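PDB 6MOS: thioredoxin from Thermosipho africanus, which probably acts as a thiol-disulfide oxidoreductase, reducing disulfides in other proteins through a pair of cysteines that cycle between dithiol and disulfide. Local coordinates for residues K29-K34 with E60-I65; D36-C41 with T78-I83; K74-V79 with I91-R96. All blocks are in the same frame, centred on the assembly; numbering follows the deposited sequence.

Interaction 1 of 3, residues K29-K34 with E60-I65; sequences KIEYFK and EVIDVI. With TAM (tris(hydroxyethyl)aminomethane), chain B.
Lys34 NZ is gripped by two carboxylates: it gives a hydrogen bond of 2.8 Å to Asp63 OD2, on that oxygen's anti lone pair, and makes a second salt bridge with Asp36. The pair closes one end of two parallel strands, 29-34 and 58-63, the first and last elements of a beta-alpha-beta unit whose connection is helix 39-55. To reach Asp63, Lys34 folds back: with CG wedged between the backbone N and the carbonyl carbon (chi1 57°) and a bend at chi2, its aliphatic part runs across Val61 CG1. Cut back to alanine, this position is likely to leave Asp63 OD2 without its cationic mate and Val61 CG1 without the methylenes that cross it. At the other end Lys29 NZ bridges Glu60 and, at 2.8 Å, Glu31 OE2, again through the anti lone pair. Lysine suits this place because its charge would offset two carboxylates that lie side by side with planes nearly perpendicular; Glu31 OE1 is held by Tyr70. Backbone bonds join the strands, from Glu60 N on Ile30 O to Val64 N on Lys34 O. On the side of the sheet that carries Phe33 and Ile62, the two side chains lie side by side, pointing the same way, with Ile62 CD1 3.6 Å from Phe33 CE2, while Val64 CG1 comes to the ring edge; Tyr70 and Pro71 of helix 69-73 also pack on Phe33 and Ile62. Strand 58-63 is outermost in the sheet, and its outer edge takes up the bound tris(hydroxyethyl)aminomethane: Val61 N donates to the hydroxyl O4 at 2.8 Å, with an N-H...O angle of 159°.

Interaction 2 of 3, residues D36-C41 with T78-I83; sequences DKCSVC and TVPTVI
The flat peptide group joining Val79 to Pro80, which is cis, carries the Cys38-Cys41 disulfide on one face: Cys41 SG stands almost straight above Pro80 N at 3.5 Å, and Cys38 SG hovers at much the same height over the plane, 3.9 Å from Pro80 CD. Close to that plane, Val40 CG1 comes up beside CD and CG of the proline, 4.0 Å from Pro80 CG, the two side chains crossing at about a right angle. This is the thioredoxin signature, a CxxC motif at the start of a helix facing a cis-proline loop, and in this family it is the redox site. The cysteines are linked in this crystal, with SG of Cys38 and SG of Cys41 2.1 Å apart. Their first torsions bring the sulfurs together: Cys38, at the N-cap of helix 39-55, has SG anti to its backbone N (chi1 164°), whereas Cys41, within the first turn, has SG beside its N (chi1 -57°). The contact is van der Waals, the sulfurs lying over the peptide and against carbon. Val79 lies against the bridge, its CB 3.7 Å from Cys41 SG and its CG2 reaching Cys38 CB, a place suited to a branched apolar residue. A cis proline fits because its ring is compact and has no N-H to offer the sulfurs. Behind the motif, the Tyr32 hydroxyl bonds to Cys41 O, and the Tyr32 side chain touches Pro80. The turn leading into strand 81-86 is held by a short bond, Thr81 OG1 to Thr78 O at 2.6 Å.

Interaction 3 of 3, residues K74-V79 with I91-R96; sequences KLVFTV and IKRFAR
The Schellman motif that ends helix 69-73, with Leu75 at positive phi, is held by Arg93 reaching across from strand 89-95. The guanidinium meets Lys74 O end-on with two nitrogens, NH2 at 2.9 Å and NH1 at 3.0 Å from that single oxygen. Lys74 O lies in the guanidinium plane, at its edge, and NH2 in turn approaches in the carbonyl plane while NH1 is tilted from it. NH1 also makes a weak bond to Leu75 O. Arginine suits this place because its end offers several N-H groups in one plane to carbonyls at the close of a helix, where the partial negative charge would probably favour a cation. Its chain runs fully extended from the backbone (chi1 -179°) until a bend at chi3 turns the guanidinium onto the loop. Val76 CG2 packs obliquely against the group, 3.9 Å from Arg93 NH1. In the thioredoxin fold, strand 89-95 is an outermost strand of the sheet, paired with strand 81-86, and the loop 74-79 leads from the helix to the cis-proline turn. Lys74 NZ comes within 4.4 Å of Arg93 NH2; Glu90, which makes salt bridges to Lys74 NZ and to Arg93 NE, probably tempers this pairing of like charges. Farther along, Thr78 uses both its branches: the methyl CG2 touches Ala95 CB at 3.7 Å, a small apolar patch suited to alanine, and OG1 shares a water with Arg96 N, which donates to that water at 2.9 Å.

From the N terminus, strand 29-34 opens interaction 1, and the chain then passes through 36-41, the opening of interaction 2, before 60-65 closes interaction 1 around helix 39-55. Interaction 2 stays open until 78-83, so the two cross. Interaction 3 starts at 74-79, after interaction 1 has closed, and ends at 91-96; it overlaps interaction 2 at Thr78 and Val79. Interaction 1 thus joins one outer strand to its neighbour, interaction 2 sets the CxxC helix start against the turn before strand 81-86, and interaction 3 ties the loop after helix 69-73 to the other outer strand. Backbone pairing such as Glu31 with Ile83 and Val82 with Phe94 joins strand 81-86 to its neighbours on both sides.

Interaction 1 of 3, residues K29-K34 with E60-I65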
loop_
_atom_site.group_PDB
_atom_site.type_symbol
_atom_site.label_atom_id
_atom_site.label_comp_id
_atom_site.label_asym_id
_atom_site.label_seq_id
_atom_site.Cartn_x
_atom_site.Cartn_y
_atom_site.Cartn_z
ATOM N N LYS A 29 3.719 -0.103 8.275
ATOM C CA LYS A 29 4.382 0.122 7.004
ATOM C C LYS A 29 3.345 -0.022 5.910
ATOM O O LYS A 29 2.484 -0.905 5.982
ATOM C CB LYS A 29 5.517 -0.875 6.764
ATOM C CG LYS A 29 6.399 -0.490 5.600
ATOM C CD LYS A 29 7.122 -1.690 5.025
ATOM C CE LYS A 29 8.032 -1.258 3.896
ATOM N NZ LYS A 29 8.849 -2.384 3.356
ATOM N N ILE A 30 3.421 0.860 4.918
ATOM C CA ILE A 30 2.657 0.734 3.685
ATOM C C ILE A 30 3.602 0.309 2.575
ATOM O O ILE A 30 4.663 0.915 2.392
ATOM C CB ILE A 30 1.956 2.050 3.315
ATOM C CG1 ILE A 30 0.984 2.456 4.433
ATOM C CG2 ILE A 30 1.284 1.925 1.933
ATOM C CD1 ILE A 30 0.396 3.843 4.258
ATOM N N GLU A 31 3.218 -0.725 1.832
ATOM C CA GLU A 31 3.934 -1.141 0.633
ATOM C C GLU A 31 3.028 -0.874 -0.559
ATOM O O GLU A 31 1.893 -1.355 -0.590
ATOM C CB GLU A 31 4.336 -2.612 0.715
ATOM C CG GLU A 31 5.532 -2.785 1.699
ATOM C CD GLU A 31 6.056 -4.208 1.821
ATOM O OE1 GLU A 31 5.403 -5.128 1.326
ATOM O OE2 GLU A 31 7.135 -4.415 2.452
ATOM N N TYR A 32 3.522 -0.089 -1.516
ATOM C CA TYR A 32 2.745 0.350 -2.675
ATOM C C TYR A 32 3.402 -0.241 -3.913
ATOM O O TYR A 32 4.529 0.129 -4.244
ATOM C CB TYR A 32 2.720 1.872 -2.748
ATOM C CG TYR A 32 1.880 2.419 -3.872
ATOM C CD1 TYR A 32 0.505 2.408 -3.783
ATOM C CD2 TYR A 32 2.467 2.961 -5.007
ATOM C CE1 TYR A 32 -0.274 2.898 -4.813
ATOM C CE2 TYR A 32 1.694 3.460 -6.053
ATOM C CZ TYR A 32 0.324 3.422 -5.943
ATOM O OH TYR A 32 -0.469 3.922 -6.963
ATOM N N PHE A 33 2.708 -1.149 -4.594
ATOM C CA PHE A 33 3.248 -1.835 -5.765
ATOM C C PHE A 33 2.722 -1.170 -7.026
ATOM O O PHE A 33 1.511 -0.984 -7.174
ATOM C CB PHE A 33 2.888 -3.320 -5.760
ATOM C CG PHE A 33 3.422 -4.071 -4.563
ATOM C CD1 PHE A 33 2.708 -4.101 -3.372
ATOM C CD2 PHE A 33 4.633 -4.743 -4.635
ATOM C CE1 PHE A 33 3.194 -4.794 -2.262
ATOM C CE2 PHE A 33 5.132 -5.439 -3.532
ATOM C CZ PHE A 33 4.416 -5.462 -2.347
ATOM N N LYS A 34 3.631 -0.812 -7.932
ATOM C CA LYS A 34 3.248 -0.033 -9.101
ATOM C C LYS A 34 4.116 -0.438 -10.283
ATOM O O LYS A 34 5.067 -1.209 -10.156
ATOM C CB LYS A 34 3.364 1.478 -8.816
ATOM C CG LYS A 34 4.763 1.966 -8.353
ATOM C CD LYS A 34 5.682 2.278 -9.553
ATOM C CE LYS A 34 7.020 2.859 -9.120
ATOM N NZ LYS A 34 7.756 3.372 -10.320
ATOM N N GLU A 60 6.993 2.159 1.350
ATOM C CA GLU A 60 7.952 1.703 0.361
ATOM C C GLU A 60 7.234 1.603 -0.977
ATOM O O GLU A 60 6.198 0.939 -1.071
ATOM C CB GLU A 60 8.547 0.362 0.760
ATOM C CG GLU A 60 9.577 -0.115 -0.240
ATOM C CD GLU A 60 10.250 -1.412 0.165
ATOM O OE1 GLU A 60 9.869 -1.996 1.207
ATOM O OE2 GLU A 60 11.158 -1.849 -0.584
ATOM N N VAL A 61 7.756 2.287 -1.990
ATOM C CA VAL A 61 7.171 2.247 -3.328
ATOM C C VAL A 61 7.977 1.241 -4.136
ATOM O O VAL A 61 9.206 1.351 -4.234
ATOM C CB VAL A 61 7.161 3.635 -3.987
ATOM C CG1 VAL A 61 6.488 3.563 -5.356
ATOM C CG2 VAL A 61 6.423 4.624 -3.102
ATOM N N ILE A 62 7.301 0.227 -4.667
ATOM C CA ILE A 62 7.953 -0.936 -5.252
ATOM C C ILE A 62 7.516 -1.021 -6.704
ATOM O O ILE A 62 6.314 -1.086 -6.987
ATOM C CB ILE A 62 7.598 -2.222 -4.492
ATOM C CG1 ILE A 62 8.046 -2.097 -3.036
ATOM C CG2 ILE A 62 8.219 -3.451 -5.173
ATOM C CD1 ILE A 62 7.459 -3.132 -2.119
ATOM N N ASP A 63 8.485 -1.005 -7.619
ATOM C CA ASP A 63 8.195 -1.108 -9.043
ATOM C C ASP A 63 8.281 -2.577 -9.439
ATOM O O ASP A 63 9.365 -3.171 -9.426
ATOM C CB ASP A 63 9.152 -0.254 -9.869
ATOM C CG ASP A 63 8.669 -0.100 -11.301
ATOM O OD1 ASP A 63 8.726 -1.104 -12.036
ATOM O OD2 ASP A 63 8.219 1.006 -11.669
ATOM N N VAL A 64 7.137 -3.156 -9.823
ATOM C CA VAL A 64 7.070 -4.598 -10.047
ATOM C C VAL A 64 7.790 -5.005 -11.322
ATOM O O VAL A 64 8.110 -6.186 -11.495
ATOM C CB VAL A 64 5.606 -5.079 -10.060
ATOM C CG1 VAL A 64 4.939 -4.696 -8.748
ATOM C CG2 VAL A 64 4.829 -4.518 -11.271
ATOM N N ILE A 65 8.062 -4.058 -12.212
ATOM C CA ILE A 65 8.782 -4.357 -13.441
ATOM C C ILE A 65 10.278 -4.232 -13.222
ATOM O O ILE A 65 11.047 -5.093 -13.656
ATOM C CB ILE A 65 8.305 -3.451 -14.598
ATOM C CG1 ILE A 65 6.886 -3.826 -15.022
ATOM C CG2 ILE A 65 9.246 -3.581 -15.797
ATOM C CD1 ILE A 65 6.322 -2.938 -16.123
HETATM C C TAM B . 12.249 3.885 1.030
HETATM C C1 TAM B . 12.288 3.409 -0.433
HETATM C C2 TAM B . 10.902 4.474 1.411
HETATM C C3 TAM B . 12.630 2.678 1.912
HETATM C C4 TAM B . 11.374 4.171 -1.383
HETATM C C5 TAM B . 10.991 5.975 1.698
HETATM C C6 TAM B . 11.740 2.396 3.121
HETATM N N TAM B . 13.253 4.929 1.202
HETATM O O4 TAM B . 10.333 3.308 -1.737
HETATM O O5 TAM B . 9.708 6.524 1.858
HETATM O O6 TAM B . 12.113 3.154 4.259
#

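Interaction 2 of 3, residues D36-C41 with T78-I83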
loop_
_atom_site.group_PDB
_atom_site.type_symbol
_atom_site.label_atom_id
_atom_site.label_comp_id
_atom_site.label_asym_id
_atom_site.label_seq_id
_atom_site.Cartn_x
_atom_site.Cartn_y
_atom_site.Cartn_z
ATOM N N ASP A 36 5.445 1.941 -14.052
ATOM C CA ASP A 36 5.367 3.303 -14.554
ATOM C C ASP A 36 4.478 3.417 -15.786
ATOM O O ASP A 36 4.322 4.521 -16.316
ATOM C CB ASP A 36 6.769 3.855 -14.824
ATOM C CG ASP A 36 7.443 4.360 -13.552
ATOM O OD1 ASP A 36 6.727 4.640 -12.561
ATOM O OD2 ASP A 36 8.684 4.484 -13.535
ATOM N N LYS A 37 3.880 2.316 -16.234
ATOM C CA LYS A 37 2.904 2.341 -17.318
ATOM C C LYS A 37 1.468 2.302 -16.816
ATOM O O LYS A 37 0.528 2.287 -17.630
ATOM C CB LYS A 37 3.151 1.171 -18.267
ATOM C CG LYS A 37 4.419 1.342 -19.079
ATOM C CD LYS A 37 4.709 0.125 -19.944
ATOM C CE LYS A 37 5.319 -0.996 -19.123
ATOM N NZ LYS A 37 6.120 -1.923 -19.964
ATOM N N CYS A 38 1.276 2.302 -15.504
ATOM C CA CYS A 38 -0.039 2.177 -14.873
ATOM C C CYS A 38 -0.550 3.567 -14.495
ATOM O O CYS A 38 0.012 4.235 -13.617
ATOM C CB CYS A 38 0.058 1.253 -13.660
ATOM S SG CYS A 38 -1.306 1.281 -12.442
ATOM N N SER A 39 -1.642 3.990 -15.140
ATOM C CA SER A 39 -2.123 5.350 -14.943
ATOM C C SER A 39 -2.843 5.515 -13.613
ATOM O O SER A 39 -2.714 6.560 -12.963
ATOM C CB SER A 39 -3.042 5.744 -16.105
ATOM O OG SER A 39 -2.357 5.636 -17.339
ATOM N N VAL A 40 -3.629 4.516 -13.201
ATOM C CA VAL A 40 -4.229 4.578 -11.873
ATOM C C VAL A 40 -3.138 4.644 -10.808
ATOM O O VAL A 40 -3.284 5.343 -9.799
ATOM C CB VAL A 40 -5.170 3.380 -11.652
ATOM C CG1 VAL A 40 -5.682 3.347 -10.228
ATOM C CG2 VAL A 40 -6.350 3.444 -12.644
ATOM N N CYS A 41 -2.016 3.947 -11.032
ATOM C CA CYS A 41 -0.912 3.985 -10.058
ATOM C C CYS A 41 -0.321 5.381 -9.926
ATOM O O CYS A 41 -0.018 5.832 -8.810
ATOM C CB CYS A 41 0.211 3.020 -10.449
ATOM S SG CYS A 41 -0.234 1.301 -10.649
ATOM N N THR A 78 -1.109 -7.691 -9.805
ATOM C CA THR A 78 -1.743 -6.529 -10.401
ATOM C C THR A 78 -1.268 -5.267 -9.698
ATOM O O THR A 78 -0.905 -5.290 -8.520
ATOM C CB THR A 78 -3.278 -6.619 -10.321
ATOM O OG1 THR A 78 -3.846 -5.425 -10.873
ATOM C CG2 THR A 78 -3.749 -6.820 -8.886
ATOM N N VAL A 79 -1.265 -4.161 -10.431
ATOM C CA VAL A 79 -0.995 -2.862 -9.819
ATOM C C VAL A 79 -2.155 -1.921 -10.131
ATOM O O VAL A 79 -2.797 -2.049 -11.185
ATOM C CB VAL A 79 0.364 -2.296 -10.278
ATOM C CG1 VAL A 79 1.462 -3.188 -9.782
ATOM C CG2 VAL A 79 0.447 -2.246 -11.794
ATOM N N PRO A 80 -2.486 -0.976 -9.247
ATOM C CA PRO A 80 -1.792 -0.838 -7.956
ATOM C C PRO A 80 -2.174 -1.943 -6.974
ATOM O O PRO A 80 -3.293 -2.465 -7.039
ATOM C CB PRO A 80 -2.251 0.533 -7.467
ATOM C CG PRO A 80 -3.617 0.704 -8.074
ATOM C CD PRO A 80 -3.517 0.060 -9.446
ATOM N N THR A 81 -1.243 -2.340 -6.104
ATOM C CA THR A 81 -1.573 -3.155 -4.947
ATOM C C THR A 81 -1.047 -2.423 -3.723
ATOM O O THR A 81 0.051 -1.866 -3.759
ATOM C CB THR A 81 -0.984 -4.584 -5.026
ATOM O OG1 THR A 81 -1.632 -5.348 -6.057
ATOM C CG2 THR A 81 -1.128 -5.319 -3.694
ATOM N N VAL A 82 -1.852 -2.379 -2.666
ATOM C CA VAL A 82 -1.478 -1.727 -1.416
ATOM C C VAL A 82 -1.494 -2.779 -0.321
ATOM O O VAL A 82 -2.484 -3.498 -0.161
ATOM C CB VAL A 82 -2.419 -0.559 -1.065
ATOM C CG1 VAL A 82 -2.043 0.019 0.286
ATOM C CG2 VAL A 82 -2.336 0.522 -2.121
ATOM N N ILE A 83 -0.395 -2.886 0.428
ATOM C CA ILE A 83 -0.337 -3.800 1.559
ATOM C C ILE A 83 -0.021 -2.966 2.789
ATOM O O ILE A 83 0.943 -2.197 2.784
ATOM C CB ILE A 83 0.710 -4.910 1.353
ATOM C CG1 ILE A 83 0.394 -5.727 0.092
ATOM C CG2 ILE A 83 0.737 -5.856 2.546
ATOM C CD1 ILE A 83 1.296 -6.929 -0.082
#

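Interaction 3 of 3, residues K74-V79 with I91-R96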
loop_
_atom_site.group_PDB
_atom_site.type_symbol
_atom_site.label_atom_id
_atom_site.label_comp_id
_atom_site.label_asym_id
_atom_site.label_seq_id
_atom_site.Cartn_x
_atom_site.Cartn_y
_atom_site.Cartn_z
ATOM N N LYS A 74 5.761 -12.066 -2.724
ATOM C CA LYS A 74 4.530 -11.682 -2.035
ATOM C C LYS A 74 3.265 -12.022 -2.809
ATOM O O LYS A 74 2.164 -11.736 -2.313
ATOM C CB LYS A 74 4.526 -10.182 -1.741
ATOM C CG LYS A 74 5.495 -9.757 -0.673
ATOM C CD LYS A 74 5.100 -10.227 0.723
ATOM C CE LYS A 74 3.895 -9.454 1.238
ATOM N NZ LYS A 74 3.613 -9.761 2.673
ATOM N N LEU A 75 3.383 -12.601 -4.007
ATOM C CA LEU A 75 2.224 -12.976 -4.826
ATOM C C LEU A 75 1.414 -11.743 -5.235
ATOM O O LEU A 75 0.180 -11.744 -5.228
ATOM C CB LEU A 75 1.350 -14.011 -4.108
ATOM C CG LEU A 75 2.144 -15.223 -3.604
ATOM C CD1 LEU A 75 1.256 -16.215 -2.867
ATOM C CD2 LEU A 75 2.849 -15.912 -4.766
ATOM N N VAL A 76 2.124 -10.685 -5.606
ATOM C CA VAL A 76 1.532 -9.465 -6.140
ATOM C C VAL A 76 1.604 -9.545 -7.654
ATOM O O VAL A 76 2.699 -9.658 -8.219
ATOM C CB VAL A 76 2.271 -8.220 -5.634
ATOM C CG1 VAL A 76 1.763 -6.969 -6.371
ATOM C CG2 VAL A 76 2.129 -8.102 -4.130
ATOM N N PHE A 77 0.447 -9.474 -8.311
ATOM C CA PHE A 77 0.366 -9.632 -9.755
ATOM C C PHE A 77 -0.283 -8.471 -10.474
ATOM O O PHE A 77 -0.048 -8.307 -11.675
ATOM C CB PHE A 77 -0.401 -10.911 -10.106
ATOM C CG PHE A 77 0.053 -12.084 -9.334
ATOM C CD1 PHE A 77 1.342 -12.559 -9.490
ATOM C CD2 PHE A 77 -0.787 -12.701 -8.432
ATOM C CE1 PHE A 77 1.787 -13.635 -8.762
ATOM C CE2 PHE A 77 -0.354 -13.783 -7.705
ATOM C CZ PHE A 77 0.937 -14.251 -7.866
ATOM N N THR A 78 -1.109 -7.691 -9.805
ATOM C CA THR A 78 -1.743 -6.529 -10.401
ATOM C C THR A 78 -1.268 -5.267 -9.698
ATOM O O THR A 78 -0.905 -5.290 -8.520
ATOM C CB THR A 78 -3.278 -6.619 -10.321
ATOM O OG1 THR A 78 -3.846 -5.425 -10.873
ATOM C CG2 THR A 78 -3.749 -6.820 -8.886
ATOM N N VAL A 79 -1.265 -4.161 -10.431
ATOM C CA VAL A 79 -0.995 -2.862 -9.819
ATOM C C VAL A 79 -2.155 -1.921 -10.131
ATOM O O VAL A 79 -2.797 -2.049 -11.185
ATOM C CB VAL A 79 0.364 -2.296 -10.278
ATOM C CG1 VAL A 79 1.462 -3.188 -9.782
ATOM C CG2 VAL A 79 0.447 -2.246 -11.794
ATOM N N ILE A 91 -1.617 -6.752 7.561
ATOM C CA ILE A 91 -2.904 -6.329 8.126
ATOM C C ILE A 91 -4.010 -6.366 7.082
ATOM O O ILE A 91 -5.151 -6.750 7.378
ATOM C CB ILE A 91 -2.769 -4.916 8.721
ATOM C CG1 ILE A 91 -1.908 -4.927 9.963
ATOM C CG2 ILE A 91 -4.132 -4.307 9.029
ATOM C CD1 ILE A 91 -1.458 -3.537 10.329
ATOM N N LYS A 92 -3.707 -5.940 5.857
ATOM C CA LYS A 92 -4.730 -5.851 4.825
ATOM C C LYS A 92 -4.061 -5.628 3.479
ATOM O O LYS A 92 -3.101 -4.858 3.381
ATOM C CB LYS A 92 -5.711 -4.707 5.124
ATOM C CG LYS A 92 -6.991 -4.745 4.300
ATOM C CD LYS A 92 -7.981 -5.745 4.879
ATOM C CE LYS A 92 -9.398 -5.404 4.455
ATOM N NZ LYS A 92 -9.500 -5.240 2.972
ATOM N N ARG A 93 -4.563 -6.310 2.453
ATOM C CA ARG A 93 -4.091 -6.139 1.091
ATOM C C ARG A 93 -5.222 -5.558 0.251
ATOM O O ARG A 93 -6.390 -5.946 0.407
ATOM C CB ARG A 93 -3.596 -7.476 0.518
ATOM C CG ARG A 93 -3.053 -7.407 -0.896
ATOM C CD ARG A 93 -2.586 -8.772 -1.378
ATOM N NE ARG A 93 -1.487 -9.296 -0.580
ATOM C CZ ARG A 93 -0.514 -10.063 -1.072
ATOM N NH1 ARG A 93 -0.519 -10.381 -2.361
ATOM N NH2 ARG A 93 0.463 -10.492 -0.286
ATOM N N PHE A 94 -4.883 -4.595 -0.604
ATOM C CA PHE A 94 -5.833 -4.000 -1.542
ATOM C C PHE A 94 -5.326 -4.239 -2.957
ATOM O O PHE A 94 -4.235 -3.792 -3.308
ATOM C CB PHE A 94 -5.993 -2.497 -1.302
ATOM C CG PHE A 94 -6.391 -2.132 0.096
ATOM C CD1 PHE A 94 -5.435 -1.994 1.093
ATOM C CD2 PHE A 94 -7.719 -1.899 0.416
ATOM C CE1 PHE A 94 -5.800 -1.643 2.387
ATOM C CE2 PHE A 94 -8.087 -1.541 1.714
ATOM C CZ PHE A 94 -7.130 -1.418 2.694
ATOM N N ALA A 95 -6.113 -4.929 -3.775
ATOM C CA ALA A 95 -5.738 -5.104 -5.172
ATOM C C ALA A 95 -7.015 -5.217 -5.991
ATOM O O ALA A 95 -8.093 -5.478 -5.450
ATOM C CB ALA A 95 -4.864 -6.339 -5.378
ATOM N N ARG A 96 -6.879 -4.990 -7.294
ATOM C CA ARG A 96 -7.955 -5.184 -8.272
ATOM C C ARG A 96 -9.049 -4.129 -8.182
ATOM O O ARG A 96 -9.225 -3.343 -9.120
ATOM C CB ARG A 96 -8.572 -6.581 -8.136
ATOM C CG ARG A 96 -7.727 -7.691 -8.739
ATOM C CD ARG A 96 -8.315 -9.066 -8.467
ATOM N NE ARG A 96 -7.464 -10.134 -8.993
ATOM C CZ ARG A 96 -6.395 -10.622 -8.366
ATOM N NH1 ARG A 96 -6.033 -10.135 -7.182
ATOM N NH2 ARG A 96 -5.682 -11.596 -8.925
HETATM O O HOH W 1 -4.852 -3.457 -8.756
#